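Local coordinates for protein beta-xylosidase (Uncultured organism, PDB 4MLG) that probably hydrolyses beta-1,4-linked xylo-oligosaccharides, releasing xylose, as a family 43 glycoside hydrolase with a five-bladed beta-propeller fold, at residues A[17-22]-A[85-90]; A[24-29]-A[117-122]; A[136-141]-A[224-229]. One frame throughout, in Å; residues are numbered along the deposited sequence.

Interaction 1: residues A[17-22]-A[85-90]; sequences AAHVFN and DSDVAF. With CA (calcium ion), chain M.
The imidazole of His19 lies over the carbonyl oxygen of Val88, which sits 3.0 Å from CE1 of His19 and meets one face near the rim. The two residues belong to the innermost strands of adjacent blades in the five-bladed beta-propeller of this family 43 enzyme. Strands 18-21 and 87-90 run in nearly the same direction, 23° apart, with their axes 8.2 Å from each other, so side chains rather than backbone pairing close the gap. At its edge the same ring donates a hydrogen bond from His19 NE2 to the syn lone pair of Asp87 OD1, 2.6 Å away; the oxygen is tilted somewhat out of the ring plane, and ring and carboxylate planes are turned 35° against each other. With CG anti to the carbonyl carbon (chi1 -67°), the His19 ring is placed over the neighbouring strand. Asp87 OD1 also accepts from Val88 N at 2.7 Å, a donor that comes from above the carboxylate plane, while OD2 takes the backbone N of Ile139 in the next blade. Three bonds thus fix the rotation of this buried carboxylate. Further along, the Phe21 ring provides the apolar part: its CE1 meets Phe90 CB at 3.8 Å and its CE2 approaches Val88 CG1 at 4.3 Å. Tyr95 touches both phenylalanines. At the other end of the contact, Ala17 CB rests 3.8 Å from Ser86 O, close to the calcium ion, which is held by Asp85 OD2 together with His274 NE2.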
# COMPACT_ATOMS: atom_id res chain seq x y z
N ALA A 17 -4.57 -17.80 -18.86
CA ALA A 17 -3.28 -18.29 -18.39
C ALA A 17 -3.32 -19.81 -18.37
O ALA A 17 -3.94 -20.41 -17.49
CB ALA A 17 -2.98 -17.75 -17.01
N ALA A 18 -2.66 -20.43 -19.34
CA ALA A 18 -2.75 -21.88 -19.51
C ALA A 18 -1.56 -22.63 -18.91
O ALA A 18 -0.41 -22.21 -19.04
CB ALA A 18 -2.92 -22.23 -20.98
N HIS A 19 -1.86 -23.74 -18.25
CA HIS A 19 -0.85 -24.59 -17.64
C HIS A 19 -1.22 -26.05 -17.83
O HIS A 19 -2.39 -26.38 -18.01
CB HIS A 19 -0.72 -24.29 -16.14
CG HIS A 19 -0.17 -22.93 -15.84
ND1 HIS A 19 1.14 -22.73 -15.46
CD2 HIS A 19 -0.75 -21.71 -15.86
CE1 HIS A 19 1.34 -21.43 -15.26
NE2 HIS A 19 0.20 -20.80 -15.49
N VAL A 20 -0.22 -26.92 -17.80
CA VAL A 20 -0.46 -28.35 -17.94
C VAL A 20 -0.30 -29.07 -16.60
O VAL A 20 0.80 -29.21 -16.08
CB VAL A 20 0.49 -28.99 -18.97
CG1 VAL A 20 0.13 -30.45 -19.17
CG2 VAL A 20 0.42 -28.23 -20.28
N PHE A 21 -1.43 -29.51 -16.04
CA PHE A 21 -1.43 -30.21 -14.77
C PHE A 21 -2.09 -31.58 -14.94
O PHE A 21 -3.20 -31.68 -15.46
CB PHE A 21 -2.20 -29.40 -13.72
CG PHE A 21 -1.56 -28.08 -13.39
CD1 PHE A 21 -0.19 -27.97 -13.23
CD2 PHE A 21 -2.34 -26.94 -13.26
CE1 PHE A 21 0.39 -26.75 -12.92
CE2 PHE A 21 -1.77 -25.72 -12.96
CZ PHE A 21 -0.40 -25.62 -12.79
N ASN A 22 -1.39 -32.62 -14.49
CA ASN A 22 -1.90 -33.99 -14.58
C ASN A 22 -2.31 -34.39 -15.99
O ASN A 22 -3.37 -34.98 -16.20
CB ASN A 22 -3.07 -34.20 -13.61
CG ASN A 22 -2.68 -34.00 -12.16
OD1 ASN A 22 -1.56 -34.29 -11.76
ND2 ASN A 22 -3.62 -33.49 -11.36
N ASP A 85 -5.80 -9.85 -14.20
CA ASP A 85 -5.12 -11.04 -14.72
C ASP A 85 -4.30 -11.79 -13.67
O ASP A 85 -3.34 -11.24 -13.13
CB ASP A 85 -4.22 -10.67 -15.90
CG ASP A 85 -3.39 -11.83 -16.39
OD1 ASP A 85 -3.92 -12.96 -16.49
OD2 ASP A 85 -2.19 -11.62 -16.68
N SER A 86 -4.66 -13.04 -13.41
CA SER A 86 -3.97 -13.86 -12.42
C SER A 86 -3.12 -14.95 -13.07
O SER A 86 -3.14 -15.12 -14.29
CB SER A 86 -4.98 -14.51 -11.47
OG SER A 86 -5.90 -15.31 -12.18
N ASP A 87 -2.37 -15.69 -12.25
CA ASP A 87 -1.57 -16.81 -12.73
C ASP A 87 -1.39 -17.85 -11.62
O ASP A 87 -1.48 -17.52 -10.43
CB ASP A 87 -0.21 -16.33 -13.25
CG ASP A 87 0.55 -17.41 -14.00
OD1 ASP A 87 -0.06 -18.44 -14.34
OD2 ASP A 87 1.76 -17.22 -14.25
N VAL A 88 -1.14 -19.10 -12.01
CA VAL A 88 -1.06 -20.20 -11.06
C VAL A 88 0.25 -20.98 -11.19
O VAL A 88 0.75 -21.16 -12.30
CB VAL A 88 -2.26 -21.17 -11.24
CG1 VAL A 88 -2.17 -22.34 -10.28
CG2 VAL A 88 -3.57 -20.43 -11.06
N ALA A 89 0.80 -21.41 -10.06
CA ALA A 89 2.01 -22.23 -10.06
C ALA A 89 1.87 -23.42 -9.13
O ALA A 89 1.22 -23.34 -8.09
CB ALA A 89 3.21 -21.39 -9.67
N PHE A 90 2.50 -24.54 -9.50
CA PHE A 90 2.46 -25.75 -8.68
C PHE A 90 3.78 -25.97 -7.97
O PHE A 90 4.83 -26.12 -8.60
CB PHE A 90 2.11 -26.96 -9.55
CG PHE A 90 2.10 -28.26 -8.79
CD1 PHE A 90 1.10 -28.54 -7.87
CD2 PHE A 90 3.10 -29.20 -8.99
CE1 PHE A 90 1.09 -29.73 -7.17
CE2 PHE A 90 3.10 -30.40 -8.29
CZ PHE A 90 2.09 -30.66 -7.38
CA CA M . -1.00 -13.22 -17.92

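Interaction 2: residues A[24-29]-A[117-122]; sequences KLYIYP and RPEGPF
Pro118 CG sits over one face of the Tyr26 ring, 3.9 Å from the ring centroid and 26° off its normal, a CH-pi contact displaced toward the hydroxyl end, where the closest carbon is Tyr26 CZ. Glu119 CB reaches the same ring obliquely, 3.8 Å from CE1 of Tyr26. Two residues on, the Tyr28 hydroxyl donates to Pro118 O at 2.7 Å; the carbonyl oxygen lies at the edge of the phenol ring, in its plane, yet the hydroxyl stands 36° above the carbonyl plane and so is not on a lone pair. Tyr28 CE1 also comes within 4.2 Å of Phe122 CZ. Their two-residue spacing in an extended chain puts both tyrosines on the same side of it, and CG anti to the carbonyl carbon, with chi1 -67° in Tyr26, leans both rings toward 117-122. Farther out, Ser115 OG bonds Arg117 O. His67 touches Tyr26 and Glu119, whereas Tyr95 touches both Pro118 and Phe122. The arrangement joins two blades of the propeller: a tyrosine-bearing strand of one blade receives the proline-rich loop between strands 108-115 and 123-124 of the next.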
# COMPACT_ATOMS: atom_id res chain seq x y z
N LYS A 24 -3.47 -32.67 -18.15
CA LYS A 24 -4.63 -31.89 -18.54
C LYS A 24 -4.22 -30.43 -18.68
O LYS A 24 -3.32 -29.97 -17.98
CB LYS A 24 -5.74 -32.01 -17.49
CG LYS A 24 -6.61 -33.26 -17.62
CD LYS A 24 -7.61 -33.34 -16.48
CE LYS A 24 -8.88 -34.05 -16.91
NZ LYS A 24 -9.62 -33.28 -17.95
N LEU A 25 -4.88 -29.71 -19.57
CA LEU A 25 -4.59 -28.29 -19.76
C LEU A 25 -5.61 -27.43 -19.02
O LEU A 25 -6.79 -27.41 -19.37
CB LEU A 25 -4.57 -27.93 -21.24
CG LEU A 25 -4.32 -26.46 -21.57
CD1 LEU A 25 -3.29 -26.33 -22.68
CD2 LEU A 25 -5.62 -25.78 -21.97
N TYR A 26 -5.15 -26.74 -17.98
CA TYR A 26 -6.02 -25.85 -17.21
C TYR A 26 -5.83 -24.40 -17.63
O TYR A 26 -4.71 -23.97 -17.92
CB TYR A 26 -5.76 -26.01 -15.71
CG TYR A 26 -6.15 -27.36 -15.15
CD1 TYR A 26 -7.38 -27.55 -14.53
CD2 TYR A 26 -5.28 -28.44 -15.23
CE1 TYR A 26 -7.74 -28.78 -14.01
CE2 TYR A 26 -5.63 -29.67 -14.72
CZ TYR A 26 -6.86 -29.84 -14.11
OH TYR A 26 -7.21 -31.07 -13.60
N ILE A 27 -6.92 -23.65 -17.66
CA ILE A 27 -6.86 -22.24 -18.00
C ILE A 27 -7.37 -21.40 -16.83
O ILE A 27 -8.36 -21.75 -16.19
CB ILE A 27 -7.69 -21.91 -19.25
CG1 ILE A 27 -7.45 -22.96 -20.34
CG2 ILE A 27 -7.36 -20.52 -19.76
CD1 ILE A 27 -8.25 -22.73 -21.60
N TYR A 28 -6.68 -20.30 -16.54
CA TYR A 28 -7.07 -19.41 -15.46
C TYR A 28 -7.27 -17.99 -15.98
O TYR A 28 -6.39 -17.14 -15.85
CB TYR A 28 -6.02 -19.43 -14.35
CG TYR A 28 -5.76 -20.81 -13.78
CD1 TYR A 28 -6.55 -21.31 -12.76
CD2 TYR A 28 -4.73 -21.60 -14.28
CE1 TYR A 28 -6.33 -22.57 -12.24
CE2 TYR A 28 -4.50 -22.86 -13.76
CZ TYR A 28 -5.30 -23.34 -12.74
OH TYR A 28 -5.08 -24.60 -12.23
N PRO A 29 -8.45 -17.73 -16.57
CA PRO A 29 -8.75 -16.43 -17.18
C PRO A 29 -9.46 -15.49 -16.22
O PRO A 29 -9.99 -15.93 -15.20
CB PRO A 29 -9.70 -16.81 -18.31
CG PRO A 29 -10.48 -17.96 -17.74
CD PRO A 29 -9.53 -18.70 -16.81
N ARG A 117 -5.73 -28.89 -5.29
CA ARG A 117 -5.88 -29.39 -6.65
C ARG A 117 -6.08 -28.21 -7.62
O ARG A 117 -6.60 -27.17 -7.22
CB ARG A 117 -7.02 -30.41 -6.73
CG ARG A 117 -8.34 -29.94 -6.15
CD ARG A 117 -9.25 -31.13 -5.88
NE ARG A 117 -10.60 -30.72 -5.50
CZ ARG A 117 -11.64 -30.74 -6.33
NH1 ARG A 117 -11.49 -31.14 -7.58
NH2 ARG A 117 -12.83 -30.34 -5.90
N PRO A 118 -5.67 -28.37 -8.89
CA PRO A 118 -5.60 -27.24 -9.82
C PRO A 118 -6.95 -26.59 -10.12
O PRO A 118 -6.98 -25.41 -10.48
CB PRO A 118 -5.04 -27.87 -11.10
CG PRO A 118 -5.40 -29.31 -11.00
CD PRO A 118 -5.30 -29.64 -9.55
N GLU A 119 -8.04 -27.33 -9.97
CA GLU A 119 -9.36 -26.82 -10.29
C GLU A 119 -10.17 -26.52 -9.04
O GLU A 119 -11.16 -25.79 -9.08
CB GLU A 119 -10.12 -27.81 -11.17
CG GLU A 119 -10.77 -28.96 -10.42
CD GLU A 119 -9.80 -30.05 -9.99
OE1 GLU A 119 -8.58 -29.79 -9.94
OE2 GLU A 119 -10.26 -31.17 -9.71
N GLY A 120 -9.74 -27.09 -7.92
CA GLY A 120 -10.44 -26.93 -6.65
C GLY A 120 -10.48 -25.50 -6.17
O GLY A 120 -9.75 -24.65 -6.68
N PRO A 121 -11.35 -25.22 -5.19
CA PRO A 121 -11.52 -23.87 -4.64
C PRO A 121 -10.24 -23.35 -3.99
O PRO A 121 -9.58 -24.07 -3.24
CB PRO A 121 -12.62 -24.06 -3.58
CG PRO A 121 -12.57 -25.51 -3.23
CD PRO A 121 -12.20 -26.21 -4.51
N PHE A 122 -9.89 -22.11 -4.30
CA PHE A 122 -8.68 -21.50 -3.76
C PHE A 122 -8.98 -20.65 -2.54
O PHE A 122 -9.84 -19.77 -2.58
CB PHE A 122 -7.99 -20.64 -4.84
CG PHE A 122 -7.38 -21.44 -5.96
CD1 PHE A 122 -6.02 -21.69 -5.98
CD2 PHE A 122 -8.17 -21.94 -6.98
CE1 PHE A 122 -5.45 -22.42 -7.01
CE2 PHE A 122 -7.61 -22.67 -8.01
CZ PHE A 122 -6.25 -22.91 -8.03

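Interaction 3: residues A[136-141]-A[224-229]; sequences DPCIWP and ASWMHY
The Trp140 indole carries Met227 on one face: CG of Met227 lies 3.8 Å from the centroid of the five-membered ring and only 9° off its normal, a CH-pi contact, with Met227 SD above the same ring at a longer 5.3 Å. On the same face the backbone of His228 follows, its CA off-centre over the six-membered ring, and at the far rim Tyr229 CB approaches Trp140 CH2 obliquely at 3.6 Å. The indole N-H of Trp140 bonds Asp142 OD1. Against the second indole, that of Trp226, Cys138 SG comes obliquely to CE3 at 3.9 Å, a sulfur-aromatic contact, while NE1 of Trp226 bonds Ile277 O. Cys138 has SG anti to its backbone N (chi1 165°), which extends the sulfur across to the Trp226 backbone. Strands 138-141 and 224-229, the inner strands of adjacent propeller blades, run almost parallel at 11° with axes 6.8 Å apart. The hydrogen bond between the two segments lies at the end near the calcium ion: Ala224 N donates to the anti lone pair of Asp136 OD2 at 3.1 Å. The chemistry is therefore divided along the strands: sulfur, aromatic carbon and backbone meet along the seam, and one carboxylate-to-backbone bond ties the end near the calcium ion, consistent with the position of the active-site pocket in family 43 propellers.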
# COMPACT_ATOMS: atom_id res chain seq x y z
N ASP A 136 -0.86 -7.82 -13.23
CA ASP A 136 -0.50 -8.81 -14.26
C ASP A 136 0.70 -9.68 -13.90
O ASP A 136 1.72 -9.65 -14.59
CB ASP A 136 -0.27 -8.13 -15.61
CG ASP A 136 -1.56 -7.74 -16.30
OD1 ASP A 136 -2.63 -7.80 -15.64
OD2 ASP A 136 -1.52 -7.37 -17.49
N PRO A 137 0.59 -10.47 -12.82
CA PRO A 137 1.72 -11.32 -12.43
C PRO A 137 1.82 -12.57 -13.30
O PRO A 137 0.81 -13.08 -13.77
CB PRO A 137 1.36 -11.72 -11.00
CG PRO A 137 -0.12 -11.73 -10.99
CD PRO A 137 -0.54 -10.60 -11.88
N CYS A 138 3.05 -13.03 -13.50
CA CYS A 138 3.31 -14.28 -14.21
C CYS A 138 4.30 -15.10 -13.39
O CYS A 138 5.39 -14.62 -13.06
CB CYS A 138 3.89 -13.99 -15.59
SG CYS A 138 4.65 -15.43 -16.40
N ILE A 139 3.93 -16.33 -13.05
CA ILE A 139 4.79 -17.16 -12.21
C ILE A 139 5.50 -18.23 -13.03
O ILE A 139 4.86 -19.11 -13.60
CB ILE A 139 4.01 -17.82 -11.07
CG1 ILE A 139 3.02 -16.83 -10.46
CG2 ILE A 139 4.97 -18.34 -10.02
CD1 ILE A 139 3.67 -15.63 -9.83
N TRP A 140 6.82 -18.15 -13.07
CA TRP A 140 7.62 -19.03 -13.92
C TRP A 140 8.48 -20.02 -13.13
O TRP A 140 9.41 -19.62 -12.42
CB TRP A 140 8.50 -18.19 -14.85
CG TRP A 140 9.54 -18.98 -15.57
CD1 TRP A 140 10.89 -18.87 -15.44
CD2 TRP A 140 9.32 -20.01 -16.54
NE1 TRP A 140 11.53 -19.77 -16.26
CE2 TRP A 140 10.58 -20.48 -16.95
CE3 TRP A 140 8.17 -20.59 -17.09
CZ2 TRP A 140 10.73 -21.50 -17.89
CZ3 TRP A 140 8.32 -21.60 -18.03
CH2 TRP A 140 9.59 -22.04 -18.42
N PRO A 141 8.17 -21.31 -13.25
CA PRO A 141 8.97 -22.38 -12.64
C PRO A 141 10.25 -22.62 -13.43
O PRO A 141 10.27 -23.46 -14.33
CB PRO A 141 8.06 -23.61 -12.74
CG PRO A 141 6.69 -23.08 -13.09
CD PRO A 141 6.95 -21.84 -13.88
N ALA A 224 0.82 -7.57 -19.48
CA ALA A 224 0.68 -8.99 -19.86
C ALA A 224 2.01 -9.74 -19.96
O ALA A 224 2.31 -10.34 -20.99
CB ALA A 224 -0.11 -9.13 -21.16
N SER A 225 2.79 -9.72 -18.89
CA SER A 225 4.06 -10.45 -18.85
C SER A 225 3.84 -11.95 -18.94
O SER A 225 2.93 -12.49 -18.31
CB SER A 225 4.84 -10.12 -17.57
OG SER A 225 5.36 -8.80 -17.61
N TRP A 226 4.67 -12.62 -19.73
CA TRP A 226 4.66 -14.08 -19.80
C TRP A 226 6.04 -14.63 -20.15
O TRP A 226 6.78 -14.01 -20.92
CB TRP A 226 3.61 -14.58 -20.80
CG TRP A 226 3.44 -16.06 -20.78
CD1 TRP A 226 4.05 -16.97 -21.60
CD2 TRP A 226 2.61 -16.82 -19.89
NE1 TRP A 226 3.64 -18.25 -21.27
CE2 TRP A 226 2.76 -18.18 -20.23
CE3 TRP A 226 1.75 -16.48 -18.84
CZ2 TRP A 226 2.09 -19.20 -19.55
CZ3 TRP A 226 1.08 -17.49 -18.17
CH2 TRP A 226 1.26 -18.83 -18.53
N MET A 227 6.37 -15.78 -19.59
CA MET A 227 7.69 -16.38 -19.79
C MET A 227 7.57 -17.88 -20.05
O MET A 227 6.90 -18.59 -19.30
CB MET A 227 8.56 -16.15 -18.56
CG MET A 227 9.96 -16.75 -18.66
SD MET A 227 11.06 -15.77 -19.71
CE MET A 227 11.14 -14.25 -18.78
N HIS A 228 8.22 -18.35 -21.12
CA HIS A 228 8.29 -19.79 -21.38
C HIS A 228 9.66 -20.20 -21.92
O HIS A 228 10.51 -19.35 -22.17
CB HIS A 228 7.15 -20.25 -22.30
CG HIS A 228 7.36 -19.92 -23.75
ND1 HIS A 228 6.83 -18.79 -24.34
CD2 HIS A 228 8.03 -20.58 -24.72
CE1 HIS A 228 7.17 -18.77 -25.61
NE2 HIS A 228 7.90 -19.84 -25.87
N TYR A 229 9.85 -21.50 -22.10
CA TYR A 229 11.16 -22.04 -22.44
C TYR A 229 11.07 -23.03 -23.60
O TYR A 229 10.34 -24.02 -23.52
CB TYR A 229 11.75 -22.72 -21.21
CG TYR A 229 13.23 -23.03 -21.30
CD1 TYR A 229 14.18 -22.03 -21.13
CD2 TYR A 229 13.68 -24.33 -21.51
CE1 TYR A 229 15.53 -22.31 -21.20
CE2 TYR A 229 15.03 -24.61 -21.59
CZ TYR A 229 15.95 -23.60 -21.43
OH TYR A 229 17.29 -23.89 -21.50

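In the fold
From the N terminus, strand 18-21 runs to a turn and pairs antiparallel with strand 24-32, so interactions 1 and 2 start in one sheet and share backbone bonds. Interaction 1 closes the loop from 17-22 to 85-90, and interaction 2 the loop from 24-29 to 117-122; because their segments alternate they cross, joining the blade that holds 18-21 and 24-32 to the blade that holds 81-91. Interaction 3 follows in series, bringing 136-141 to 224-229, the innermost strands of the next two blades. It touches interaction 1 but stays about 8 Å from interaction 2 at the nearest atoms. Together, the inner strands of four blades are tied around the propeller axis.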